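Local coordinates for protein C alpha-dehydrogenase (Sphingobium sp. SYK-6, PDB 4YAG) that probably oxidises an alcohol at the alpha carbon of lignin-derived aryl ethers, passing hydride to a nicotinamide cofactor as a short-chain dehydrogenase/reductase, at residues Ile61-Asp64 against Gln70-Glu73. Sequence-based numbering, arbitrary orientation.
With NAI (1,4-dihydronicotinamide adenine dinucleotide), chain C.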
ATOM      1  N   ILE A  61       1.091 -19.586  19.385  1.00 13.05           N
ATOM      2  CA  ILE A  61      -0.139 -19.774  18.632  1.00 13.04           C
ATOM      3  C   ILE A  61       0.214 -19.885  17.163  1.00 12.73           C
ATOM      4  O   ILE A  61       0.885 -18.997  16.606  1.00 12.62           O
ATOM      5  CB  ILE A  61      -1.118 -18.583  18.791  1.00 13.25           C
ATOM      6  CG1 ILE A  61      -1.527 -18.398  20.249  1.00 13.65           C
ATOM      7  CG2 ILE A  61      -2.373 -18.799  17.937  1.00 14.24           C
ATOM      8  CD1 ILE A  61      -2.393 -17.180  20.488  1.00 15.03           C
ATOM      9  N   ARG A  62      -0.260 -20.952  16.542  1.00 13.19           N
ATOM     10  CA  ARG A  62      -0.098 -21.131  15.104  1.00 12.99           C
ATOM     11  C   ARG A  62      -1.256 -20.436  14.384  1.00 12.58           C
ATOM     12  O   ARG A  62      -2.440 -20.762  14.626  1.00 13.88           O
ATOM     13  CB  ARG A  62      -0.063 -22.608  14.752  1.00 14.34           C
ATOM     14  CG  ARG A  62       0.164 -22.844  13.262  1.00 17.27           C
ATOM     15  CD  ARG A  62       0.323 -24.290  12.937  1.00 26.59           C
ATOM     16  NE  ARG A  62       0.386 -24.509  11.494  1.00 45.84           N
ATOM     17  CZ  ARG A  62      -0.658 -24.823  10.727  1.00 40.76           C
ATOM     18  NH1 ARG A  62      -1.874 -24.970  11.250  1.00 32.48           N
ATOM     19  NH2 ARG A  62      -0.480 -24.999   9.426  1.00 46.10           N
ATOM     20  N   LEU A  63      -0.927 -19.516  13.481  1.00 12.20           N
ATOM     21  CA  LEU A  63      -1.952 -18.810  12.731  1.00 13.10           C
ATOM     22  C   LEU A  63      -1.351 -18.176  11.495  1.00 12.75           C
ATOM     23  O   LEU A  63      -0.142 -18.070  11.362  1.00 12.79           O
ATOM     24  CB  LEU A  63      -2.646 -17.739  13.578  1.00 11.77           C
ATOM     25  CG  LEU A  63      -1.813 -16.650  14.229  1.00 13.19           C
ATOM     26  CD1 LEU A  63      -1.288 -15.617  13.240  1.00 15.12           C
ATOM     27  CD2 LEU A  63      -2.642 -15.928  15.307  1.00 15.94           C
ATOM     28  N   ASP A  64      -2.242 -17.813  10.580  1.00 12.33           N
ATOM     29  CA  ASP A  64      -1.940 -17.010   9.392  1.00 11.01           C
ATOM     30  C   ASP A  64      -2.486 -15.598   9.640  1.00  9.98           C
ATOM     31  O   ASP A  64      -3.697 -15.443   9.837  1.00 11.28           O
ATOM     32  CB  ASP A  64      -2.657 -17.659   8.214  1.00 11.60           C
ATOM     33  CG  ASP A  64      -2.522 -16.894   6.905  1.00 12.06           C
ATOM     34  OD1 ASP A  64      -1.885 -15.830   6.842  1.00 11.62           O
ATOM     35  OD2 ASP A  64      -3.076 -17.414   5.909  1.00 14.10           O
ATOM     36  N   GLN A  70      -8.935 -16.111  12.373  1.00 13.60           N
ATOM     37  CA  GLN A  70      -7.861 -16.611  13.247  1.00 13.25           C
ATOM     38  C   GLN A  70      -7.250 -15.501  14.091  1.00 12.40           C
ATOM     39  O   GLN A  70      -6.847 -15.713  15.235  1.00 14.13           O
ATOM     40  CB  GLN A  70      -6.744 -17.279  12.432  1.00 15.32           C
ATOM     41  CG  GLN A  70      -7.161 -18.568  11.798  1.00 18.81           C
ATOM     42  CD  GLN A  70      -5.981 -19.457  11.420  1.00 27.51           C
ATOM     43  OE1 GLN A  70      -4.946 -18.990  10.964  1.00 16.97           O
ATOM     44  NE2 GLN A  70      -6.142 -20.756  11.625  1.00 40.27           N
ATOM     45  N   MET A  71      -7.192 -14.290  13.535  1.00 11.42           N
ATOM     46  CA  MET A  71      -6.710 -13.157  14.296  1.00 12.14           C
ATOM     47  C   MET A  71      -7.671 -12.731  15.408  1.00 11.05           C
ATOM     48  O   MET A  71      -7.215 -12.372  16.498  1.00 12.88           O
ATOM     49  CB  MET A  71      -6.379 -11.982  13.370  1.00 13.91           C
ATOM     50  CG  MET A  71      -5.181 -12.259  12.487  1.00 13.75           C
ATOM     51  SD  MET A  71      -3.622 -12.328  13.397  1.00 15.11           S
ATOM     52  CE  MET A  71      -3.307 -10.573  13.584  1.00 18.03           C
ATOM     53  N   ALA A  72      -8.989 -12.813  15.175  1.00 11.36           N
ATOM     54  CA  ALA A  72      -9.947 -12.542  16.220  1.00 11.88           C
ATOM     55  C   ALA A  72      -9.839 -13.592  17.340  1.00 12.43           C
ATOM     56  O   ALA A  72      -9.916 -13.268  18.535  1.00 13.07           O
ATOM     57  CB  ALA A  72     -11.365 -12.526  15.671  1.00 16.28           C
ATOM     58  N   GLU A  73      -9.670 -14.849  16.931  1.00 12.68           N
ATOM     59  CA  GLU A  73      -9.429 -15.937  17.879  1.00 13.23           C
ATOM     60  C   GLU A  73      -8.171 -15.646  18.673  1.00 12.89           C
ATOM     61  O   GLU A  73      -8.135 -15.844  19.890  1.00 13.44           O
ATOM     62  CB  GLU A  73      -9.263 -17.258  17.143  1.00 13.51           C
ATOM     63  CG  GLU A  73     -10.531 -17.793  16.519  1.00 14.07           C
ATOM     64  CD  GLU A  73     -10.296 -18.981  15.595  1.00 29.81           C
ATOM     65  OE1 GLU A  73      -9.139 -19.431  15.463  1.00 23.03           O
ATOM     66  OE2 GLU A  73     -11.272 -19.469  14.996  1.00 33.04           O
TER
HETATM   67  PA  NAI C 500      11.706 -14.829   9.071  1.00 12.26           P
HETATM   68  O1A NAI C 500      11.117 -15.672   7.975  1.00 13.07           O
HETATM   69  O2A NAI C 500      12.943 -15.368   9.762  1.00 12.85           O
HETATM   70  O5B NAI C 500      10.618 -14.519  10.164  1.00 12.03           O
HETATM   71  C5B NAI C 500       9.295 -14.289   9.777  1.00 11.14           C
HETATM   72  C4B NAI C 500       8.417 -15.246  10.481  1.00 10.90           C
HETATM   73  O4B NAI C 500       7.063 -14.828  10.110  1.00 10.80           O
HETATM   74  C3B NAI C 500       8.576 -16.660  10.135  1.00 10.83           C
HETATM   75  O3B NAI C 500       8.742 -17.493  11.300  1.00 13.10           O
HETATM   76  C2B NAI C 500       7.388 -16.989   9.372  1.00 11.93           C
HETATM   77  O2B NAI C 500       6.986 -18.362   9.483  1.00 14.03           O
HETATM   78  C1B NAI C 500       6.368 -16.050   9.837  1.00 10.04           C
HETATM   79  N9A NAI C 500       5.303 -15.831   8.894  1.00 10.64           N
HETATM   80  C8A NAI C 500       5.388 -15.674   7.526  1.00 12.31           C
HETATM   81  N7A NAI C 500       4.163 -15.547   6.998  1.00 12.13           N
HETATM   82  C5A NAI C 500       3.239 -15.603   8.009  1.00 10.98           C
HETATM   83  C6A NAI C 500       1.848 -15.536   8.103  1.00 10.46           C
HETATM   84  N6A NAI C 500       1.076 -15.439   6.937  1.00 10.89           N
HETATM   85  N1A NAI C 500       1.242 -15.628   9.315  1.00  9.69           N
HETATM   86  C2A NAI C 500       1.983 -15.785  10.437  1.00 10.71           C
HETATM   87  N3A NAI C 500       3.322 -15.859  10.404  1.00  9.74           N
HETATM   88  C4A NAI C 500       3.968 -15.779   9.219  1.00 10.25           C
HETATM   89  O3  NAI C 500      12.060 -13.465   8.344  1.00 11.66           O
HETATM   90  PN  NAI C 500      12.339 -11.990   8.931  1.00 11.74           P
HETATM   91  O1N NAI C 500      12.637 -11.995  10.424  1.00 11.47           O
HETATM   92  O2N NAI C 500      13.462 -11.451   8.080  1.00 13.42           O
HETATM   93  O5D NAI C 500      10.961 -11.215   8.638  1.00 10.97           O
HETATM   94  C5D NAI C 500      10.352 -10.354   9.604  1.00  9.61           C
HETATM   95  C4D NAI C 500       9.931  -9.088   8.953  1.00 11.22           C
HETATM   96  O4D NAI C 500      11.143  -8.304   8.646  1.00 11.28           O
HETATM   97  C3D NAI C 500       9.214  -9.259   7.686  1.00 10.66           C
HETATM   98  O3D NAI C 500       8.059  -8.395   7.679  1.00 11.52           O
HETATM   99  C2D NAI C 500      10.158  -8.864   6.643  1.00 11.62           C
HETATM  100  O2D NAI C 500       9.475  -8.378   5.482  1.00 12.45           O
HETATM  101  C1D NAI C 500      10.946  -7.816   7.265  1.00  9.62           C
HETATM  102  N1N NAI C 500      12.229  -7.489   6.762  1.00 11.56           N
HETATM  103  C2N NAI C 500      13.315  -8.329   6.840  1.00 11.72           C
HETATM  104  C3N NAI C 500      14.541  -7.911   6.350  1.00 13.40           C
HETATM  105  C7N NAI C 500      15.735  -8.800   6.424  1.00 14.73           C
HETATM  106  O7N NAI C 500      16.813  -8.509   5.862  1.00 15.48           O
HETATM  107  N7N NAI C 500      15.630  -9.993   7.261  1.00 14.12           N
HETATM  108  C4N NAI C 500      14.709  -6.657   5.786  1.00 15.07           C
HETATM  109  C5N NAI C 500      13.621  -5.805   5.766  1.00 14.07           C
HETATM  110  C6N NAI C 500      12.407  -6.212   6.257  1.00 13.89           C
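Gln70, in the first turn of helix 68-82, reaches back to the chain leaving strand 58-62 and takes hold of Asp64 by its backbone. Its CB is set toward that chain, CG lies anti to the carbonyl carbon (chi1 -69°), and the extended chain carries CD to 4.2 Å from Asp64 N. At the tip OE1 accepts the Asp64 N-H at 3.0 Å, nearly straight at 171°, with the nitrogen almost in line with the amide C=O. The same oxygen lies 3.5 Å from Leu63 CA and also rests near the CB atoms of Leu63 and Asp64. Shortened to an alanine here, the side chain would lack its amide, and the Asp64 N-H would probably lose this acceptor, leaving the chain after strand 58-62 less firmly held. Next along the helix, Met71 crosses Leu63 at about a right angle, its SD 4.0 Å from Leu63 CD1. On the cofactor side, Asp64 OD1 accepts a hydrogen bond from N6A of the NADH adenine at 3.0 Å and is also hydrogen-bonded to Ser66 OG, while OD2 forms a salt bridge with Arg205. In this Rossmann-type fold the glutamine thus probably acts from the second shell, steadying the main chain from which the Asp64 carboxylate reaches the adenine amino group.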